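Local structure of hyaluronoglucosaminidase (Apis mellifera, 1FCQ) at residues G76-L81 / K130-E135; V262-W267 / L293-F298. The protein hydrolyses hyaluronan as a family 56 glycosidase of bee venom, where it is also a major allergen. All coordinates share one frame; numbering follows the deposited sequence.

Contact 1 of 2, residues G76-L81 / K130-E135; sequences GGVPQL and KKLSVE
V78 packs against L132 where the loop leading from strand 73-74 to helix 84-98 lies on helix 127-140, in the outer part of a seven-stranded (beta/alpha) TIM barrel. The two side chains meet at an oblique angle: CD2 of L132 rests against both methyls of V78, 3.9 Å from CG2 and slightly farther from CG1. With CG anti to the backbone N (chi1 179°), the isobutyl group of L132 extends from the helix toward the loop. CG1 of V78 also meets the hydroxyl of the next helix residue, 3.7 Å from S133 OG. The loop therefore touches two successive residues of the helix with a single valine, one methyl shared between an apolar and a polar neighbour. Q80 comes in beside it. Its chain bends at chi2 (-92°) and brings the amide oxygen over to S133, where OE1 lies 3.0 Å from OG; the same hydroxyl is hydrogen-bonded to the carbonyl O of Y129, one helical turn earlier. F157 of helix 146-175 touches both Q80 and S133 and so borders this polar edge. A water spans the same gap, donating to Q80 OE1 at 2.8 Å and to the backbone O of S133 at 2.8 Å.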
ATOM      1  N   GLY A  76      -1.352  -5.792 -21.752  1.00 19.08           N
ATOM      2  CA  GLY A  76       0.036  -6.022 -22.071  1.00 20.06           C
ATOM      3  C   GLY A  76       0.805  -6.915 -21.130  1.00 15.48           C
ATOM      4  O   GLY A  76       1.880  -7.407 -21.475  1.00 19.40           O
ATOM      5  N   GLY A  77       0.376  -7.064 -19.873  1.00 14.13           N
ATOM      6  CA  GLY A  77       1.081  -7.886 -18.903  1.00 15.05           C
ATOM      7  C   GLY A  77       2.204  -7.097 -18.228  1.00 14.63           C
ATOM      8  O   GLY A  77       2.184  -6.905 -17.013  1.00 18.80           O
ATOM      9  N   VAL A  78       3.214  -6.724 -19.012  1.00 15.66           N
ATOM     10  CA  VAL A  78       4.321  -5.896 -18.536  1.00 17.52           C
ATOM     11  C   VAL A  78       4.061  -4.477 -19.044  1.00 17.55           C
ATOM     12  O   VAL A  78       3.464  -4.267 -20.092  1.00 15.84           O
ATOM     13  CB  VAL A  78       5.688  -6.365 -19.051  1.00 15.89           C
ATOM     14  CG1 VAL A  78       6.210  -7.561 -18.260  1.00 17.28           C
ATOM     15  CG2 VAL A  78       5.657  -6.682 -20.541  1.00 18.07           C
ATOM     16  N   PRO A  79       4.469  -3.463 -18.285  1.00 15.80           N
ATOM     17  CA  PRO A  79       4.173  -2.075 -18.609  1.00 14.57           C
ATOM     18  C   PRO A  79       4.674  -1.598 -19.956  1.00 15.39           C
ATOM     19  O   PRO A  79       4.003  -0.759 -20.589  1.00 14.73           O
ATOM     20  CB  PRO A  79       4.742  -1.302 -17.426  1.00 15.62           C
ATOM     21  CG  PRO A  79       5.746  -2.203 -16.818  1.00 13.35           C
ATOM     22  CD  PRO A  79       5.190  -3.613 -16.992  1.00 15.39           C
ATOM     23  N   GLN A  80       5.783  -2.122 -20.435  1.00 17.02           N
ATOM     24  CA  GLN A  80       6.327  -1.757 -21.739  1.00 16.67           C
ATOM     25  C   GLN A  80       5.458  -2.245 -22.893  1.00 19.95           C
ATOM     26  O   GLN A  80       5.717  -1.848 -24.033  1.00 22.94           O
ATOM     27  CB  GLN A  80       7.778  -2.214 -21.909  1.00 14.85           C
ATOM     28  CG  GLN A  80       8.023  -3.707 -21.846  1.00 16.27           C
ATOM     29  CD  GLN A  80       8.361  -4.289 -20.490  1.00 15.74           C
ATOM     30  OE1 GLN A  80       9.208  -5.193 -20.389  1.00 18.89           O
ATOM     31  NE2 GLN A  80       7.732  -3.784 -19.440  1.00 10.51           N
ATOM     32  N   LEU A  81       4.476  -3.118 -22.668  1.00 16.47           N
ATOM     33  CA  LEU A  81       3.539  -3.514 -23.698  1.00 18.63           C
ATOM     34  C   LEU A  81       2.156  -2.954 -23.408  1.00 17.54           C
ATOM     35  O   LEU A  81       1.170  -3.264 -24.078  1.00 19.46           O
ATOM     36  CB  LEU A  81       3.450  -5.043 -23.793  1.00 19.94           C
ATOM     37  CG  LEU A  81       4.692  -5.771 -24.300  1.00 24.26           C
ATOM     38  CD1 LEU A  81       4.481  -7.278 -24.194  1.00 25.09           C
ATOM     39  CD2 LEU A  81       5.024  -5.358 -25.728  1.00 19.97           C
ATOM     40  N   LYS A 130       9.770 -10.369 -14.946  1.00 15.94           N
ATOM     41  CA  LYS A 130      11.136 -10.352 -15.446  1.00 16.64           C
ATOM     42  C   LYS A 130      11.208 -11.255 -16.684  1.00 18.13           C
ATOM     43  O   LYS A 130      11.742 -10.864 -17.725  1.00 17.52           O
ATOM     44  CB  LYS A 130      12.162 -10.845 -14.433  1.00 19.08           C
ATOM     45  CG  LYS A 130      12.286 -10.034 -13.151  1.00 20.90           C
ATOM     46  CD  LYS A 130      13.496 -10.486 -12.347  1.00 28.12           C
ATOM     47  CE  LYS A 130      13.574  -9.796 -11.000  1.00 38.85           C
ATOM     48  NZ  LYS A 130      14.803 -10.162 -10.237  1.00 40.51           N
ATOM     49  N   LYS A 131      10.647 -12.467 -16.542  1.00 18.88           N
ATOM     50  CA  LYS A 131      10.729 -13.400 -17.670  1.00 16.29           C
ATOM     51  C   LYS A 131      10.079 -12.881 -18.929  1.00 15.26           C
ATOM     52  O   LYS A 131      10.671 -12.978 -20.021  1.00 16.57           O
ATOM     53  CB  LYS A 131      10.115 -14.758 -17.306  1.00 17.95           C
ATOM     54  CG  LYS A 131      10.695 -15.385 -16.051  1.00 19.82           C
ATOM     55  CD  LYS A 131      12.182 -15.663 -16.184  1.00 26.17           C
ATOM     56  CE  LYS A 131      12.671 -16.464 -14.985  1.00 28.11           C
ATOM     57  NZ  LYS A 131      14.151 -16.642 -15.012  1.00 33.59           N
ATOM     58  N   LEU A 132       8.878 -12.316 -18.844  1.00 14.06           N
ATOM     59  CA  LEU A 132       8.182 -11.815 -20.006  1.00 17.06           C
ATOM     60  C   LEU A 132       8.932 -10.639 -20.621  1.00 16.03           C
ATOM     61  O   LEU A 132       8.982 -10.550 -21.840  1.00 15.71           O
ATOM     62  CB  LEU A 132       6.742 -11.417 -19.683  1.00 14.65           C
ATOM     63  CG  LEU A 132       5.932 -10.858 -20.846  1.00 16.28           C
ATOM     64  CD1 LEU A 132       5.845 -11.836 -22.013  1.00 19.13           C
ATOM     65  CD2 LEU A 132       4.538 -10.461 -20.377  1.00 21.97           C
ATOM     66  N   SER A 133       9.526  -9.801 -19.766  1.00 14.42           N
ATOM     67  CA  SER A 133      10.284  -8.667 -20.293  1.00 12.82           C
ATOM     68  C   SER A 133      11.412  -9.162 -21.204  1.00 16.21           C
ATOM     69  O   SER A 133      11.612  -8.606 -22.278  1.00 18.21           O
ATOM     70  CB  SER A 133      10.883  -7.842 -19.158  1.00 17.87           C
ATOM     71  OG  SER A 133       9.849  -7.270 -18.361  1.00 16.27           O
ATOM     72  N   VAL A 134      12.175 -10.132 -20.719  1.00 14.93           N
ATOM     73  CA  VAL A 134      13.278 -10.701 -21.494  1.00 14.48           C
ATOM     74  C   VAL A 134      12.770 -11.434 -22.729  1.00 17.75           C
ATOM     75  O   VAL A 134      13.312 -11.249 -23.831  1.00 15.78           O
ATOM     76  CB  VAL A 134      14.125 -11.631 -20.618  1.00 13.71           C
ATOM     77  CG1 VAL A 134      15.174 -12.341 -21.480  1.00 18.31           C
ATOM     78  CG2 VAL A 134      14.802 -10.855 -19.501  1.00 16.20           C
ATOM     79  N   GLU A 135      11.703 -12.223 -22.597  1.00 17.31           N
ATOM     80  CA  GLU A 135      11.151 -12.940 -23.739  1.00 22.60           C
ATOM     81  C   GLU A 135      10.782 -12.021 -24.883  1.00 18.48           C
ATOM     82  O   GLU A 135      11.048 -12.296 -26.052  1.00 18.58           O
ATOM     83  CB  GLU A 135       9.954 -13.770 -23.287  1.00 16.65           C
ATOM     84  CG  GLU A 135       9.105 -14.438 -24.342  1.00 28.51           C
ATOM     85  CD  GLU A 135       7.790 -14.951 -23.768  1.00 32.16           C
ATOM     86  OE1 GLU A 135       7.603 -14.973 -22.529  1.00 28.00           O
ATOM     87  OE2 GLU A 135       6.930 -15.322 -24.598  1.00 33.25           O
TER
HETATM   88  O   HOH W   1      10.747  -5.968 -22.658  1.00 21.14           O

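Contact 2 of 2, residues V262-W267 / L293-F298; sequences VLPYYW and LGADGF
V262 and D296 are joined by two hydrogen bonds at the start of neighbouring parallel strands of the TIM barrel. The backbone N of V262 donates to OD2 of D296 at 2.7 Å, nearly straight at 159°, and uses the carboxylate's anti lone pair. In return, the amide N of D296 gives its proton to V262 O at 2.9 Å, in the plane of that carbonyl. Both backbone polar groups of V262 are thus satisfied by one residue, whose CG lies beside its own backbone N (chi1 -57°), leaving the carboxylate within reach of the strand. Farther along, G297 O is buried without a polar partner in the model; CD of P264 lies 3.2 Å from it, where a proline has no N-H to offer. L263 lays its CD2 methyl along the glycine backbone, 3.6 Å from G297 N. F298 brings its CB to within 3.3 Å of P264 O, while its ring and that of Y266 stand obliquely, planes at 49°. The hydroxyl of Y266 is satisfied by T286 of helix 280-292. Regular pairing resumes with I299, which bonds to the backbones of P264 and Y266. L287 of helix 280-292 touches the side chains of both Y266 and F298, A248 and A252 of helix 234-253 pack on V262, and strand 261-267 runs in the sheet between strands 297-301 and 221-222.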
ATOM      1  N   VAL A 262       4.391  10.431   6.735  1.00 14.72           N
ATOM      2  CA  VAL A 262       4.611   8.990   6.778  1.00 12.30           C
ATOM      3  C   VAL A 262       3.470   8.383   7.611  1.00 14.67           C
ATOM      4  O   VAL A 262       3.308   8.670   8.797  1.00 13.68           O
ATOM      5  CB  VAL A 262       5.968   8.579   7.353  1.00 15.27           C
ATOM      6  CG1 VAL A 262       6.106   7.073   7.551  1.00 18.44           C
ATOM      7  CG2 VAL A 262       7.075   9.044   6.397  1.00 17.67           C
ATOM      8  N   LEU A 263       2.637   7.581   6.944  1.00 12.92           N
ATOM      9  CA  LEU A 263       1.489   6.926   7.562  1.00 13.08           C
ATOM     10  C   LEU A 263       1.485   5.434   7.212  1.00 11.64           C
ATOM     11  O   LEU A 263       0.928   5.005   6.188  1.00 12.66           O
ATOM     12  CB  LEU A 263       0.172   7.540   7.069  1.00 11.95           C
ATOM     13  CG  LEU A 263      -0.130   9.003   7.340  1.00 14.57           C
ATOM     14  CD1 LEU A 263      -1.435   9.434   6.678  1.00 13.66           C
ATOM     15  CD2 LEU A 263      -0.243   9.259   8.843  1.00 15.74           C
ATOM     16  N   PRO A 264       2.120   4.629   8.045  1.00 13.83           N
ATOM     17  CA  PRO A 264       2.206   3.204   7.799  1.00 12.32           C
ATOM     18  C   PRO A 264       0.819   2.566   7.768  1.00 12.80           C
ATOM     19  O   PRO A 264      -0.073   2.898   8.536  1.00 12.28           O
ATOM     20  CB  PRO A 264       2.982   2.664   9.005  1.00 12.62           C
ATOM     21  CG  PRO A 264       3.832   3.833   9.408  1.00 13.46           C
ATOM     22  CD  PRO A 264       2.917   5.028   9.236  1.00 14.56           C
ATOM     23  N   TYR A 265       0.671   1.592   6.874  1.00 13.70           N
ATOM     24  CA  TYR A 265      -0.540   0.785   6.746  1.00 11.77           C
ATOM     25  C   TYR A 265      -0.425  -0.337   7.781  1.00 11.90           C
ATOM     26  O   TYR A 265       0.596  -1.047   7.820  1.00 12.33           O
ATOM     27  CB  TYR A 265      -0.669   0.230   5.312  1.00 10.57           C
ATOM     28  CG  TYR A 265      -1.852   0.888   4.630  1.00 10.45           C
ATOM     29  CD1 TYR A 265      -1.773   2.187   4.128  1.00 13.43           C
ATOM     30  CD2 TYR A 265      -3.082   0.266   4.567  1.00 11.76           C
ATOM     31  CE1 TYR A 265      -2.882   2.811   3.584  1.00 12.34           C
ATOM     32  CE2 TYR A 265      -4.203   0.858   4.000  1.00 13.08           C
ATOM     33  CZ  TYR A 265      -4.088   2.149   3.513  1.00 14.51           C
ATOM     34  OH  TYR A 265      -5.173   2.794   2.975  1.00 13.01           O
ATOM     35  N   TYR A 266      -1.447  -0.475   8.619  1.00 13.57           N
ATOM     36  CA  TYR A 266      -1.415  -1.435   9.720  1.00 12.12           C
ATOM     37  C   TYR A 266      -2.629  -2.354   9.684  1.00 13.45           C
ATOM     38  O   TYR A 266      -3.748  -1.897   9.505  1.00 15.03           O
ATOM     39  CB  TYR A 266      -1.467  -0.623  11.017  1.00 13.51           C
ATOM     40  CG  TYR A 266      -1.082  -1.369  12.270  1.00 13.53           C
ATOM     41  CD1 TYR A 266       0.214  -1.372  12.733  1.00 13.22           C
ATOM     42  CD2 TYR A 266      -2.051  -2.075  12.989  1.00 13.63           C
ATOM     43  CE1 TYR A 266       0.586  -2.071  13.882  1.00 14.77           C
ATOM     44  CE2 TYR A 266      -1.705  -2.746  14.146  1.00 14.41           C
ATOM     45  CZ  TYR A 266      -0.401  -2.743  14.582  1.00 16.97           C
ATOM     46  OH  TYR A 266      -0.076  -3.448  15.728  1.00 18.61           O
ATOM     47  N   TRP A 267      -2.377  -3.659   9.841  1.00 13.04           N
ATOM     48  CA  TRP A 267      -3.505  -4.597   9.793  1.00 15.17           C
ATOM     49  C   TRP A 267      -3.647  -5.243  11.167  1.00 14.42           C
ATOM     50  O   TRP A 267      -2.635  -5.449  11.829  1.00 14.97           O
ATOM     51  CB  TRP A 267      -3.339  -5.652   8.723  1.00 13.46           C
ATOM     52  CG  TRP A 267      -4.532  -6.483   8.355  1.00 15.60           C
ATOM     53  CD1 TRP A 267      -5.851  -6.206   8.558  1.00 15.12           C
ATOM     54  CD2 TRP A 267      -4.490  -7.721   7.629  1.00 13.11           C
ATOM     55  NE1 TRP A 267      -6.640  -7.208   8.029  1.00 14.94           N
ATOM     56  CE2 TRP A 267      -5.825  -8.132   7.440  1.00 14.03           C
ATOM     57  CE3 TRP A 267      -3.457  -8.515   7.112  1.00 16.05           C
ATOM     58  CZ2 TRP A 267      -6.152  -9.317   6.780  1.00 19.09           C
ATOM     59  CZ3 TRP A 267      -3.789  -9.682   6.444  1.00 19.74           C
ATOM     60  CH2 TRP A 267      -5.132 -10.072   6.284  1.00 18.46           C
ATOM     61  N   LEU A 293       9.203   6.362  16.627  1.00 17.24           N
ATOM     62  CA  LEU A 293      10.065   6.730  15.522  1.00 18.77           C
ATOM     63  C   LEU A 293       9.714   8.056  14.866  1.00 19.37           C
ATOM     64  O   LEU A 293      10.528   8.559  14.084  1.00 22.94           O
ATOM     65  CB  LEU A 293      10.032   5.629  14.447  1.00 22.80           C
ATOM     66  CG  LEU A 293      10.783   4.352  14.824  1.00 20.59           C
ATOM     67  CD1 LEU A 293      10.486   3.233  13.843  1.00 21.27           C
ATOM     68  CD2 LEU A 293      12.283   4.622  14.870  1.00 20.60           C
ATOM     69  N   GLY A 294       8.527   8.589  15.137  1.00 20.30           N
ATOM     70  CA  GLY A 294       8.162   9.884  14.598  1.00 22.34           C
ATOM     71  C   GLY A 294       7.292   9.836  13.357  1.00 22.65           C
ATOM     72  O   GLY A 294       7.274  10.820  12.610  1.00 20.23           O
ATOM     73  N   ALA A 295       6.595   8.722  13.129  1.00 20.41           N
ATOM     74  CA  ALA A 295       5.661   8.698  11.991  1.00 17.13           C
ATOM     75  C   ALA A 295       4.578   9.735  12.254  1.00 17.87           C
ATOM     76  O   ALA A 295       4.351  10.117  13.413  1.00 22.04           O
ATOM     77  CB  ALA A 295       5.057   7.306  11.856  1.00 15.77           C
ATOM     78  N   ASP A 296       3.817  10.132  11.241  1.00 16.65           N
ATOM     79  CA  ASP A 296       2.765  11.120  11.420  1.00 16.76           C
ATOM     80  C   ASP A 296       1.425  10.541  11.829  1.00 20.15           C
ATOM     81  O   ASP A 296       0.461  11.285  11.941  1.00 18.42           O
ATOM     82  CB  ASP A 296       2.605  11.951  10.121  1.00 20.16           C
ATOM     83  CG  ASP A 296       3.947  12.585   9.789  1.00 24.61           C
ATOM     84  OD1 ASP A 296       4.361  13.488  10.558  1.00 27.41           O
ATOM     85  OD2 ASP A 296       4.613  12.185   8.814  1.00 20.80           O
ATOM     86  N   GLY A 297       1.368   9.237  12.067  1.00 16.44           N
ATOM     87  CA  GLY A 297       0.152   8.531  12.430  1.00 12.05           C
ATOM     88  C   GLY A 297       0.245   7.153  11.746  1.00 14.38           C
ATOM     89  O   GLY A 297       1.331   6.684  11.434  1.00 14.88           O
ATOM     90  N   PHE A 298      -0.905   6.517  11.549  1.00 12.77           N
ATOM     91  CA  PHE A 298      -0.933   5.223  10.874  1.00 14.03           C
ATOM     92  C   PHE A 298      -2.373   5.013  10.403  1.00 14.22           C
ATOM     93  O   PHE A 298      -3.263   5.722  10.848  1.00 13.64           O
ATOM     94  CB  PHE A 298      -0.436   4.031  11.667  1.00 15.66           C
ATOM     95  CG  PHE A 298      -1.061   3.821  13.012  1.00 18.33           C
ATOM     96  CD1 PHE A 298      -2.144   2.975  13.163  1.00 16.17           C
ATOM     97  CD2 PHE A 298      -0.544   4.463  14.132  1.00 17.55           C
ATOM     98  CE1 PHE A 298      -2.723   2.778  14.406  1.00 20.11           C
ATOM     99  CE2 PHE A 298      -1.138   4.283  15.370  1.00 19.92           C
ATOM    100  CZ  PHE A 298      -2.223   3.442  15.508  1.00 19.01           C
TER

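Both segments of contact 1 precede those of contact 2 in the sequence, and all four belong to the hyaluronidase domain. The centres of the two contacts are 34 Å apart, with nearest atoms about 23 Å from each other, on opposite sides of the centre of the chain. No helix or strand is common to both. Contact 1 is peripheral, setting the loop before helix 84-98 on helix 127-140; contact 2 is buried and joins strands 261-267 and 297-301, late strands of the barrel connected through helix 280-292. One therefore belongs to the outer layer and the other to the barrel wall, without direct contact between them.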